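Long-range contacts in peptidase, M20/M25/M40 family (Staphylococcus aureus, PDB 4EWT), which probably hydrolyses the amide bond of N-acylated amino acids, as a manganese-binding amidohydrolase of the M20 peptidase family: residues Thr183-Phe188 against Asn294-Ala299; Val234-Ser239 against Glu256-Gly261; Thr8-Glu13 against Ser372-Ala377; Asp106-Tyr111 against Gly162-Ser167. All coordinates share one frame; numbering follows the deposited sequence.

Contact 1: Thr183-Phe188 against Asn294-Ala299; sequences TGRAFF and NDDYPA
D296 OD2 is gripped side-on by two nitrogens of R185, with NE at 2.7 Å and NH2 at 3.0 Å, in a salt bridge that brings both N-H groups to one oxygen. That oxygen lies in the guanidinium plane; NH2 uses its syn lone pair, while NE arrives on the anti side and 29° out of the carboxylate plane. A bend at chi3 (65°) in an otherwise extended R185 chain lays the guanidinium alongside the aspartate. The same NH2 sits over one face of the Y297 ring near its rim, 3.3 Å from CE2, which makes an off-centre cation-pi contact. F187 CE2 lies 3.6 Å from D296 CG, the ring set obliquely to the carboxylate; the same ring meets F246 of the second subunit edge-to-face. Below these side chains the strands pair antiparallel: F187 and N294 form a hydrogen-bonded pair, N294 N to F187 O being 2.7 Å, and A186 with D295 a non-hydrogen-bonded one. Past D295 the chain leaves the strand but stays attached, because R185 N donates to Y297 O at 2.8 Å. K267 holds this loop, by a salt bridge to D295 OD1 and a hydrogen bond to Y297 O. Two opposite charges are buried beside the sheet, where strand 288-295 gives way to loop, and the guanidinium, bonded to the carboxylate and lying over an aromatic face, would be expected to favour an ionised D296.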
loop_
_atom_site.group_PDB
_atom_site.type_symbol
_atom_site.label_atom_id
_atom_site.label_comp_id
_atom_site.label_asym_id
_atom_site.label_seq_id
_atom_site.Cartn_x
_atom_site.Cartn_y
_atom_site.Cartn_z
ATOM N N THR A 183 -15.115 -1.763 25.328
ATOM C CA THR A 183 -14.682 -2.622 24.236
ATOM C C THR A 183 -14.079 -3.904 24.771
ATOM O O THR A 183 -13.525 -3.925 25.859
ATOM C CB THR A 183 -13.604 -1.934 23.343
ATOM O OG1 THR A 183 -12.448 -1.632 24.133
ATOM C CG2 THR A 183 -14.127 -0.661 22.740
ATOM N N GLY A 184 -14.210 -4.975 23.999
ATOM C CA GLY A 184 -13.458 -6.188 24.255
ATOM C C GLY A 184 -12.129 -6.122 23.539
ATOM O O GLY A 184 -11.898 -5.238 22.715
ATOM N N ARG A 185 -11.268 -7.082 23.827
ATOM C CA ARG A 185 -9.886 -6.989 23.418
ATOM C C ARG A 185 -9.379 -8.341 22.944
ATOM O O ARG A 185 -9.738 -9.390 23.517
ATOM C CB ARG A 185 -9.048 -6.480 24.588
ATOM C CG ARG A 185 -7.576 -6.269 24.283
ATOM C CD ARG A 185 -6.934 -5.452 25.397
ATOM N NE ARG A 185 -6.958 -6.192 26.648
ATOM C CZ ARG A 185 -6.744 -5.660 27.850
ATOM N NH1 ARG A 185 -6.476 -4.362 27.984
ATOM N NH2 ARG A 185 -6.805 -6.432 28.924
ATOM N N ALA A 186 -8.565 -8.316 21.886
ATOM C CA ALA A 186 -7.808 -9.505 21.484
ATOM C C ALA A 186 -6.370 -9.110 21.178
ATOM O O ALA A 186 -6.093 -7.940 20.947
ATOM C CB ALA A 186 -8.470 -10.191 20.292
ATOM N N PHE A 187 -5.471 -10.093 21.196
ATOM C CA PHE A 187 -4.063 -9.905 20.885
ATOM C C PHE A 187 -3.616 -10.918 19.843
ATOM O O PHE A 187 -4.048 -12.068 19.862
ATOM C CB PHE A 187 -3.207 -10.111 22.139
ATOM C CG PHE A 187 -3.510 -9.141 23.232
ATOM C CD1 PHE A 187 -3.223 -7.781 23.072
ATOM C CD2 PHE A 187 -4.095 -9.572 24.418
ATOM C CE1 PHE A 187 -3.504 -6.870 24.089
ATOM C CE2 PHE A 187 -4.383 -8.671 25.447
ATOM C CZ PHE A 187 -4.084 -7.325 25.287
ATOM N N PHE A 188 -2.712 -10.507 18.967
ATOM C CA PHE A 188 -2.141 -11.436 18.005
ATOM C C PHE A 188 -0.650 -11.232 17.780
ATOM O O PHE A 188 -0.124 -10.118 17.904
ATOM C CB PHE A 188 -2.914 -11.405 16.669
ATOM C CG PHE A 188 -2.869 -10.072 15.956
ATOM C CD1 PHE A 188 -1.971 -9.859 14.924
ATOM C CD2 PHE A 188 -3.765 -9.058 16.296
ATOM C CE1 PHE A 188 -1.937 -8.622 14.236
ATOM C CE2 PHE A 188 -3.758 -7.808 15.620
ATOM C CZ PHE A 188 -2.847 -7.590 14.600
ATOM N N ASN A 294 -5.185 -14.518 20.087
ATOM C CA ASN A 294 -5.604 -14.808 21.459
ATOM C C ASN A 294 -6.679 -13.846 21.899
ATOM O O ASN A 294 -6.414 -12.649 22.093
ATOM C CB ASN A 294 -4.415 -14.709 22.426
ATOM C CG ASN A 294 -3.336 -15.758 22.156
ATOM O OD1 ASN A 294 -3.624 -16.902 21.787
ATOM N ND2 ASN A 294 -2.083 -15.373 22.367
ATOM N N ASP A 295 -7.898 -14.355 22.023
ATOM C CA ASP A 295 -8.985 -13.570 22.586
ATOM C C ASP A 295 -8.657 -13.170 24.020
ATOM O O ASP A 295 -7.961 -13.885 24.754
ATOM C CB ASP A 295 -10.312 -14.341 22.555
ATOM C CG ASP A 295 -11.511 -13.415 22.466
ATOM O OD1 ASP A 295 -11.343 -12.281 21.967
ATOM O OD2 ASP A 295 -12.627 -13.806 22.879
ATOM N N ASP A 296 -9.173 -12.024 24.417
ATOM C CA ASP A 296 -8.900 -11.510 25.730
ATOM C C ASP A 296 -10.236 -10.912 26.163
ATOM O O ASP A 296 -11.256 -11.296 25.608
ATOM C CB ASP A 296 -7.842 -10.414 25.613
ATOM C CG ASP A 296 -7.350 -9.967 26.928
ATOM O OD1 ASP A 296 -6.804 -10.814 27.673
ATOM O OD2 ASP A 296 -7.528 -8.771 27.219
ATOM N N TYR A 297 -10.256 -9.980 27.116
ATOM C CA TYR A 297 -11.493 -9.549 27.767
ATOM C C TYR A 297 -12.627 -9.394 26.749
ATOM O O TYR A 297 -12.411 -8.878 25.653
ATOM C CB TYR A 297 -11.312 -8.249 28.579
ATOM C CG TYR A 297 -10.263 -8.275 29.691
ATOM C CD1 TYR A 297 -9.663 -9.468 30.107
ATOM C CD2 TYR A 297 -9.888 -7.097 30.343
ATOM C CE1 TYR A 297 -8.707 -9.482 31.128
ATOM C CE2 TYR A 297 -8.930 -7.097 31.361
ATOM C CZ TYR A 297 -8.345 -8.289 31.751
ATOM O OH TYR A 297 -7.395 -8.298 32.759
ATOM N N PRO A 298 -13.837 -9.877 27.088
ATOM C CA PRO A 298 -14.974 -9.591 26.207
ATOM C C PRO A 298 -15.417 -8.130 26.352
ATOM O O PRO A 298 -15.035 -7.462 27.321
ATOM C CB PRO A 298 -16.071 -10.545 26.720
ATOM C CG PRO A 298 -15.691 -10.856 28.138
ATOM C CD PRO A 298 -14.182 -10.814 28.173
ATOM N N ALA A 299 -16.190 -7.633 25.390
ATOM C CA ALA A 299 -16.855 -6.340 25.531
ATOM C C ALA A 299 -17.784 -6.332 26.748
ATOM O O ALA A 299 -18.408 -7.343 27.076
ATOM C CB ALA A 299 -17.635 -6.008 24.274
HETATM O O HOH W 1 -14.405 -4.843 28.535
#

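Contact 2: Val234-Ser239 against Glu256-Gly261; sequences VVTIGS and EGDVRG
The beta hairpin of strands 233-242 and 248-261 brings V234-S239 against E256-G261, antiparallel at 154°. V234 pairs with R260, and T236 with D258, as hydrogen-bonded pairs; T236 N reaches D258 O at 2.9 Å in a nearly straight bond (175°). Between them V235 and V259 form a non-hydrogen-bonded pair, and V259 CA comes within 3.2 Å of V234 O in a CA-H...O contact. On one face V234 CG2 lies beside R260 CB at 3.9 Å, both side chains pointing the same way. T236 CB likewise lies beside D258 OD1. Toward the hairpin turn the regular ladder breaks: G238 and S239 both face E256 in a classic beta bulge, in which E256 O takes S239 N at 3.1 Å and, weakly, G238 N. The pairing recovers at once through E256 N to S239 O, 2.8 Å. The R260 chain bends at chi2 (-88°) and brings NE and NH2 back along its own strand to D258 OD2, in a salt bridge whose hydrogen bonds are weak; NH2 to OD2 is 3.1 Å. The valine face, V235 with V259, is covered by helices 208-226 and 264-285. The face with T236 and S239 looks to other copies of the protein: T236 OG1 bonds to R225 of the third subunit, and S239 OG to the backbone N of G244 of the second subunit.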
loop_
_atom_site.group_PDB
_atom_site.type_symbol
_atom_site.label_atom_id
_atom_site.label_comp_id
_atom_site.label_asym_id
_atom_site.label_seq_id
_atom_site.Cartn_x
_atom_site.Cartn_y
_atom_site.Cartn_z
ATOM N N VAL A 234 -10.787 -1.326 16.531
ATOM C CA VAL A 234 -9.429 -0.791 16.449
ATOM C C VAL A 234 -8.502 -1.949 16.151
ATOM O O VAL A 234 -8.609 -3.007 16.785
ATOM C CB VAL A 234 -8.910 -0.170 17.785
ATOM C CG1 VAL A 234 -7.633 0.687 17.542
ATOM C CG2 VAL A 234 -9.947 0.646 18.461
ATOM N N VAL A 235 -7.604 -1.743 15.192
ATOM C CA VAL A 235 -6.556 -2.706 14.894
ATOM C C VAL A 235 -5.262 -1.936 14.869
ATOM O O VAL A 235 -5.032 -1.090 13.971
ATOM C CB VAL A 235 -6.813 -3.464 13.552
ATOM C CG1 VAL A 235 -5.706 -4.456 13.286
ATOM C CG2 VAL A 235 -8.163 -4.202 13.601
ATOM N N THR A 236 -4.446 -2.174 15.895
ATOM C CA THR A 236 -3.137 -1.520 16.033
ATOM C C THR A 236 -1.994 -2.535 15.913
ATOM O O THR A 236 -2.025 -3.589 16.572
ATOM C CB THR A 236 -3.022 -0.771 17.376
ATOM O OG1 THR A 236 -3.791 0.430 17.311
ATOM C CG2 THR A 236 -1.565 -0.376 17.668
ATOM N N ILE A 237 -1.004 -2.237 15.064
ATOM C CA ILE A 237 0.249 -2.985 15.067
ATOM C C ILE A 237 1.214 -2.175 15.902
ATOM O O ILE A 237 1.740 -1.172 15.435
ATOM C CB ILE A 237 0.873 -3.203 13.666
ATOM C CG1 ILE A 237 -0.059 -3.995 12.751
ATOM C CG2 ILE A 237 2.218 -3.939 13.791
ATOM C CD1 ILE A 237 -0.451 -5.385 13.303
ATOM N N GLY A 238 1.433 -2.611 17.143
ATOM C CA GLY A 238 2.332 -1.930 18.044
ATOM C C GLY A 238 3.779 -2.376 17.950
ATOM O O GLY A 238 4.677 -1.682 18.432
ATOM N N SER A 239 4.020 -3.524 17.320
ATOM C CA SER A 239 5.386 -4.045 17.219
ATOM C C SER A 239 5.614 -4.646 15.833
ATOM O O SER A 239 4.930 -5.588 15.434
ATOM C CB SER A 239 5.640 -5.072 18.317
ATOM O OG SER A 239 7.003 -5.393 18.403
ATOM N N GLU A 256 3.413 -7.844 16.168
ATOM C CA GLU A 256 2.489 -8.002 17.269
ATOM C C GLU A 256 1.460 -6.889 17.239
ATOM O O GLU A 256 1.791 -5.712 17.012
ATOM C CB GLU A 256 3.222 -8.030 18.607
ATOM C CG GLU A 256 4.099 -9.258 18.810
ATOM C CD GLU A 256 4.789 -9.264 20.161
ATOM O OE1 GLU A 256 4.752 -8.220 20.844
ATOM O OE2 GLU A 256 5.373 -10.306 20.545
ATOM N N GLY A 257 0.205 -7.263 17.468
ATOM C CA GLY A 257 -0.869 -6.278 17.475
ATOM C C GLY A 257 -1.963 -6.502 18.499
ATOM O O GLY A 257 -2.023 -7.540 19.179
ATOM N N ASP A 258 -2.823 -5.505 18.624
ATOM C CA ASP A 258 -3.994 -5.648 19.455
ATOM C C ASP A 258 -5.225 -5.041 18.818
ATOM O O ASP A 258 -5.149 -4.186 17.932
ATOM C CB ASP A 258 -3.757 -5.165 20.889
ATOM C CG ASP A 258 -4.008 -3.705 21.063
ATOM O OD1 ASP A 258 -3.214 -2.909 20.519
ATOM O OD2 ASP A 258 -4.999 -3.349 21.758
ATOM N N VAL A 259 -6.350 -5.535 19.299
ATOM C CA VAL A 259 -7.635 -5.430 18.659
ATOM C C VAL A 259 -8.630 -5.038 19.735
ATOM O O VAL A 259 -8.604 -5.586 20.845
ATOM C CB VAL A 259 -8.035 -6.805 18.054
ATOM C CG1 VAL A 259 -9.531 -6.896 17.833
ATOM C CG2 VAL A 259 -7.242 -7.092 16.742
ATOM N N ARG A 260 -9.469 -4.055 19.422
ATOM C CA ARG A 260 -10.618 -3.735 20.255
ATOM C C ARG A 260 -11.866 -3.778 19.397
ATOM O O ARG A 260 -11.865 -3.312 18.254
ATOM C CB ARG A 260 -10.536 -2.335 20.857
ATOM C CG ARG A 260 -9.203 -1.912 21.381
ATOM C CD ARG A 260 -8.957 -2.300 22.817
ATOM N NE ARG A 260 -7.538 -2.094 23.071
ATOM C CZ ARG A 260 -6.974 -1.966 24.263
ATOM N NH1 ARG A 260 -7.709 -2.016 25.368
ATOM N NH2 ARG A 260 -5.663 -1.774 24.337
ATOM N N GLY A 261 -12.939 -4.314 19.973
ATOM C CA GLY A 261 -14.259 -4.271 19.343
ATOM C C GLY A 261 -15.261 -3.986 20.440
ATOM O O GLY A 261 -15.198 -4.602 21.502
HETATM O O HOH W 2 7.538 -6.668 21.286
#

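Contact 3: Thr8-Glu13 against Ser372-Ala377; sequences TLKSKE and SLLISA
L374 pushes its two methyl groups between L9 and E13. Its CD1 packs 3.6 Å from L9 O and 4.0 Å from L9 CB, while CD2 touches E13 CD at 3.7 Å, the two side chains crossing at about a right angle. In L374, chi1 (178°) carries the fork toward the N-terminal segment, and chi2 (56°) turns one methyl to L9 and the other to E13. One helical turn further, L9 CD1 lies against A377, 3.8 Å from its CB and 3.6 Å from its carbonyl oxygen. K10 borders the group, its backbone N 3.8 Å from L374 CD1. Around this first shell the backbones are set by their own helices. L9 O, which L374 CD1 approaches, already accepts a hydrogen bond from K12 N at 3.0 Å, and K12 stands at the N-cap position of helix 13-25, whose first residue is E13. In helix 372-386, S376 N and S376 OG reach S372 O from opposite faces of its plane. Further out, M16 of helix 13-25 touches L9, L373 and A377, and K12 NZ forms salt bridges with E117 of helix 105-120 and with E121 just past its end. Helix 2-11 and the start of helix 13-25 meet helix 372-386 by van der Waals packing, without hydrogen bonds between the segments, and the E13 carboxylate, carbon and both oxygens, lies against a leucine methyl.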
loop_
_atom_site.group_PDB
_atom_site.type_symbol
_atom_site.label_atom_id
_atom_site.label_comp_id
_atom_site.label_asym_id
_atom_site.label_seq_id
_atom_site.Cartn_x
_atom_site.Cartn_y
_atom_site.Cartn_z
ATOM N N THR A 8 -25.332 8.333 57.478
ATOM C CA THR A 8 -24.244 7.473 57.955
ATOM C C THR A 8 -23.038 7.556 57.023
ATOM O O THR A 8 -21.899 7.639 57.482
ATOM C CB THR A 8 -24.651 5.993 58.071
ATOM O OG1 THR A 8 -25.895 5.885 58.765
ATOM C CG2 THR A 8 -23.595 5.211 58.833
ATOM N N LEU A 9 -23.294 7.531 55.716
ATOM C CA LEU A 9 -22.222 7.605 54.733
ATOM C C LEU A 9 -21.539 8.967 54.754
ATOM O O LEU A 9 -20.307 9.049 54.764
ATOM C CB LEU A 9 -22.733 7.258 53.329
ATOM C CG LEU A 9 -23.057 5.776 53.092
ATOM C CD1 LEU A 9 -23.558 5.563 51.685
ATOM C CD2 LEU A 9 -21.851 4.873 53.355
ATOM N N LYS A 10 -22.320 10.022 54.791
ATOM C CA LYS A 10 -21.742 11.336 54.916
ATOM C C LYS A 10 -20.858 11.459 56.125
ATOM O O LYS A 10 -19.840 12.065 56.052
ATOM C CB LYS A 10 -22.804 12.409 54.954
ATOM C CG LYS A 10 -23.578 12.499 53.709
ATOM C CD LYS A 10 -24.841 13.240 53.892
ATOM C CE LYS A 10 -24.966 14.309 52.856
ATOM N NZ LYS A 10 -26.177 15.115 52.940
ATOM N N SER A 11 -21.254 10.864 57.234
ATOM C CA SER A 11 -20.489 10.942 58.488
ATOM C C SER A 11 -19.190 10.128 58.467
ATOM O O SER A 11 -18.314 10.322 59.314
ATOM C CB SER A 11 -21.359 10.536 59.688
ATOM O OG SER A 11 -21.498 9.127 59.778
ATOM N N LYS A 12 -19.071 9.224 57.497
ATOM C CA LYS A 12 -17.873 8.401 57.359
ATOM C C LYS A 12 -17.024 8.813 56.157
ATOM O O LYS A 12 -16.132 8.061 55.740
ATOM C CB LYS A 12 -18.254 6.922 57.239
ATOM C CG LYS A 12 -18.830 6.294 58.499
ATOM C CD LYS A 12 -19.371 4.905 58.196
ATOM C CE LYS A 12 -19.979 4.261 59.428
ATOM N NZ LYS A 12 -20.453 2.872 59.132
ATOM N N GLU A 13 -17.296 9.994 55.595
ATOM C CA GLU A 13 -16.574 10.447 54.397
ATOM C C GLU A 13 -15.076 10.513 54.681
ATOM O O GLU A 13 -14.267 10.023 53.881
ATOM C CB GLU A 13 -17.096 11.799 53.888
ATOM C CG GLU A 13 -16.479 12.230 52.546
ATOM C CD GLU A 13 -17.021 13.555 52.000
ATOM O OE1 GLU A 13 -17.702 14.300 52.739
ATOM O OE2 GLU A 13 -16.755 13.855 50.808
ATOM N N SER A 372 -15.732 11.869 44.714
ATOM C CA SER A 372 -16.264 10.716 43.994
ATOM C C SER A 372 -16.467 9.536 44.942
ATOM O O SER A 372 -17.284 8.656 44.666
ATOM C CB SER A 372 -15.323 10.302 42.862
ATOM O OG SER A 372 -14.039 9.950 43.358
ATOM N N LEU A 373 -15.722 9.519 46.054
ATOM C CA LEU A 373 -15.812 8.431 47.040
ATOM C C LEU A 373 -17.209 8.335 47.646
ATOM O O LEU A 373 -17.847 7.282 47.605
ATOM C CB LEU A 373 -14.769 8.592 48.157
ATOM C CG LEU A 373 -13.290 8.333 47.847
ATOM C CD1 LEU A 373 -12.408 8.906 48.934
ATOM C CD2 LEU A 373 -12.999 6.854 47.680
ATOM N N LEU A 374 -17.675 9.451 48.198
ATOM C CA LEU A 374 -18.977 9.513 48.858
ATOM C C LEU A 374 -20.117 9.258 47.869
ATOM O O LEU A 374 -21.053 8.507 48.170
ATOM C CB LEU A 374 -19.141 10.859 49.581
ATOM C CG LEU A 374 -20.452 11.184 50.306
ATOM C CD1 LEU A 374 -20.811 10.123 51.343
ATOM C CD2 LEU A 374 -20.386 12.570 50.939
ATOM N N ILE A 375 -20.018 9.872 46.691
ATOM C CA ILE A 375 -21.020 9.715 45.635
ATOM C C ILE A 375 -21.166 8.255 45.201
ATOM O O ILE A 375 -22.277 7.786 44.966
ATOM C CB ILE A 375 -20.708 10.615 44.412
ATOM C CG1 ILE A 375 -20.863 12.093 44.786
ATOM C CG2 ILE A 375 -21.613 10.274 43.224
ATOM C CD1 ILE A 375 -20.354 13.060 43.701
ATOM N N SER A 376 -20.045 7.540 45.112
ATOM C CA SER A 376 -20.055 6.121 44.761
ATOM C C SER A 376 -20.779 5.285 45.821
ATOM O O SER A 376 -21.636 4.457 45.494
ATOM C CB SER A 376 -18.628 5.612 44.560
ATOM O OG SER A 376 -18.019 6.279 43.469
ATOM N N ALA A 377 -20.441 5.515 47.086
ATOM C CA ALA A 377 -21.081 4.806 48.191
ATOM C C ALA A 377 -22.583 5.080 48.249
ATOM O O ALA A 377 -23.378 4.149 48.378
ATOM C CB ALA A 377 -20.407 5.150 49.517
#

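Contact 4: Asp106-Tyr111 against Gly162-Ser167; sequences DAHTAY and GVHVMS. With MN (manganese (II) ion), chain F.
One of the two manganese ions draws a ligand from this contact, where helix 105-120 packs on strand 159-166: H164 NE2 binds the ion at 2.3 Å. C103 and H105 bind the same manganese, and two waters complete the ligands. Against this ligand H108 turns its ring edge to the H164 face, with H108 CE1 over the centre of the H164 ring and 3.4 Å from its CG; the planes stand at 75°, a T-shaped pair. The neighbouring nitrogen, H108 NE2, accepts a hydrogen bond from V165 N at 2.9 Å, close to straight although the donor is tilted somewhat from the ring plane. V165 CG2 crowds the same nitrogen, and V163 O lies over one face of the H108 ring, above its centre. D78 OD1 receives the bond of H108 ND1, so both ring nitrogens are engaged. H164 has CG anti to its backbone N (chi1 -150°), and its ND1 reaches back to V165 O, which lies in the plane of the H164 ring, at 2.8 Å; V165 O also meets H361 NE2. Farther along the helix, Y111 OH approaches V163 CB at 3.6 Å and donates to a water, which in turn donates to V163 O. With H164 ND1 as donor, NE2 can offer its lone pair to the manganese, and the bond to V165 O together with the metal bond restricts the ring's rotation. The placing of H108, itself anchored by V165 N and D78, is consistent with a second-shell role in positioning the metal ligand.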
loop_
_atom_site.group_PDB
_atom_site.type_symbol
_atom_site.label_atom_id
_atom_site.label_comp_id
_atom_site.label_asym_id
_atom_site.label_seq_id
_atom_site.Cartn_x
_atom_site.Cartn_y
_atom_site.Cartn_z
ATOM N N ASP A 106 -7.733 2.125 44.249
ATOM C CA ASP A 106 -7.648 2.485 45.664
ATOM C C ASP A 106 -8.939 3.178 46.120
ATOM O O ASP A 106 -9.456 2.884 47.206
ATOM C CB ASP A 106 -6.432 3.380 45.930
ATOM C CG ASP A 106 -6.411 4.627 45.051
ATOM O OD1 ASP A 106 -6.907 4.584 43.898
ATOM O OD2 ASP A 106 -5.899 5.657 45.524
ATOM N N ALA A 107 -9.460 4.074 45.279
ATOM C CA ALA A 107 -10.716 4.759 45.573
ATOM C C ALA A 107 -11.909 3.809 45.507
ATOM O O ALA A 107 -12.806 3.896 46.335
ATOM C CB ALA A 107 -10.922 5.937 44.645
ATOM N N HIS A 108 -11.917 2.887 44.547
ATOM C CA HIS A 108 -12.963 1.872 44.514
ATOM C C HIS A 108 -12.997 1.036 45.805
ATOM O O HIS A 108 -14.062 0.792 46.368
ATOM C CB HIS A 108 -12.829 0.965 43.298
ATOM C CG HIS A 108 -12.857 1.698 41.990
ATOM N ND1 HIS A 108 -12.281 1.192 40.847
ATOM C CD2 HIS A 108 -13.377 2.901 41.650
ATOM C CE1 HIS A 108 -12.451 2.046 39.854
ATOM N NE2 HIS A 108 -13.105 3.096 40.316
ATOM N N THR A 109 -11.823 0.619 46.268
ATOM C CA THR A 109 -11.718 -0.183 47.481
ATOM C C THR A 109 -12.149 0.625 48.712
ATOM O O THR A 109 -12.906 0.136 49.555
ATOM C CB THR A 109 -10.288 -0.741 47.624
ATOM O OG1 THR A 109 -9.966 -1.460 46.427
ATOM C CG2 THR A 109 -10.159 -1.680 48.822
ATOM N N ALA A 110 -11.702 1.874 48.771
ATOM C CA ALA A 110 -11.994 2.754 49.900
ATOM C C ALA A 110 -13.492 2.913 50.156
ATOM O O ALA A 110 -13.971 2.672 51.283
ATOM C CB ALA A 110 -11.324 4.122 49.708
ATOM N N TYR A 111 -14.231 3.311 49.122
ATOM C CA TYR A 111 -15.656 3.583 49.291
ATOM C C TYR A 111 -16.420 2.286 49.578
ATOM O O TYR A 111 -17.354 2.290 50.374
ATOM C CB TYR A 111 -16.252 4.331 48.088
ATOM C CG TYR A 111 -16.869 3.426 47.041
ATOM C CD1 TYR A 111 -18.155 2.897 47.211
ATOM C CD2 TYR A 111 -16.173 3.093 45.886
ATOM C CE1 TYR A 111 -18.719 2.046 46.259
ATOM C CE2 TYR A 111 -16.735 2.252 44.922
ATOM C CZ TYR A 111 -18.009 1.736 45.119
ATOM O OH TYR A 111 -18.565 0.899 44.172
ATOM N N GLY A 162 -21.197 -2.658 39.442
ATOM C CA GLY A 162 -19.856 -2.145 39.645
ATOM C C GLY A 162 -19.804 -0.681 39.296
ATOM O O GLY A 162 -20.610 -0.182 38.514
ATOM N N VAL A 163 -18.836 0.006 39.876
ATOM C CA VAL A 163 -18.664 1.423 39.652
ATOM C C VAL A 163 -17.204 1.650 39.334
ATOM O O VAL A 163 -16.333 1.001 39.915
ATOM C CB VAL A 163 -19.078 2.258 40.896
ATOM C CG1 VAL A 163 -18.477 3.660 40.849
ATOM C CG2 VAL A 163 -20.584 2.347 40.993
ATOM N N HIS A 164 -16.950 2.544 38.383
ATOM C CA HIS A 164 -15.610 3.027 38.127
ATOM C C HIS A 164 -15.621 4.546 38.205
ATOM O O HIS A 164 -16.479 5.201 37.595
ATOM C CB HIS A 164 -15.137 2.574 36.739
ATOM C CG HIS A 164 -13.658 2.376 36.640
ATOM N ND1 HIS A 164 -12.768 3.425 36.666
ATOM C CD2 HIS A 164 -12.915 1.252 36.523
ATOM C CE1 HIS A 164 -11.538 2.955 36.557
ATOM N NE2 HIS A 164 -11.599 1.640 36.460
ATOM N N VAL A 165 -14.694 5.099 38.982
ATOM C CA VAL A 165 -14.415 6.538 38.955
ATOM C C VAL A 165 -13.812 6.926 37.603
ATOM O O VAL A 165 -12.959 6.208 37.060
ATOM C CB VAL A 165 -13.450 6.973 40.082
ATOM C CG1 VAL A 165 -14.125 6.840 41.453
ATOM C CG2 VAL A 165 -12.125 6.181 40.029
ATOM N N MET A 166 -14.270 8.051 37.062
ATOM C CA MET A 166 -13.789 8.542 35.783
ATOM C C MET A 166 -13.151 9.916 35.922
ATOM O O MET A 166 -13.850 10.925 36.077
ATOM C CB MET A 166 -14.927 8.579 34.769
ATOM C CG MET A 166 -15.582 7.228 34.520
ATOM S SD MET A 166 -14.452 5.980 33.878
ATOM C CE MET A 166 -14.629 6.244 32.121
ATOM N N SER A 167 -11.821 9.944 35.853
ATOM C CA SER A 167 -11.041 11.178 36.005
ATOM C C SER A 167 -11.289 12.154 34.859
ATOM O O SER A 167 -10.837 13.296 34.895
ATOM C CB SER A 167 -9.549 10.850 36.072
ATOM O OG SER A 167 -9.051 10.505 34.786
HETATM MN MN MN F . -9.739 0.329 36.409
HETATM O O HOH W 3 -16.578 -0.111 42.384
HETATM O O HOH W 4 -8.917 -1.065 34.535
HETATM O O HOH W 5 -11.210 -1.343 36.785
#

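How the contacts relate
Contacts 1 and 2 share the antiparallel sheet: strand 179-193 of contact 1 is hydrogen-bonded to strand 248-261 of contact 2, with centres 10 Å apart, and both touch the second subunit. Contacts 3 and 4 lie 12 Å apart on the other body of the molecule, where helix 372-386 packs on helix 105-120 and strand 159-166 of the mixed sheet. Along the chain contact 4 closes first, then contact 1 spans contact 2, and contact 3 ties the two ends round all of them. Contact 4 binds one manganese ion and contact 1, its centre about 23 Å away, comes near the metals from the other domain, consistent with a catalytic cleft between a metal-binding and an oligomerising domain.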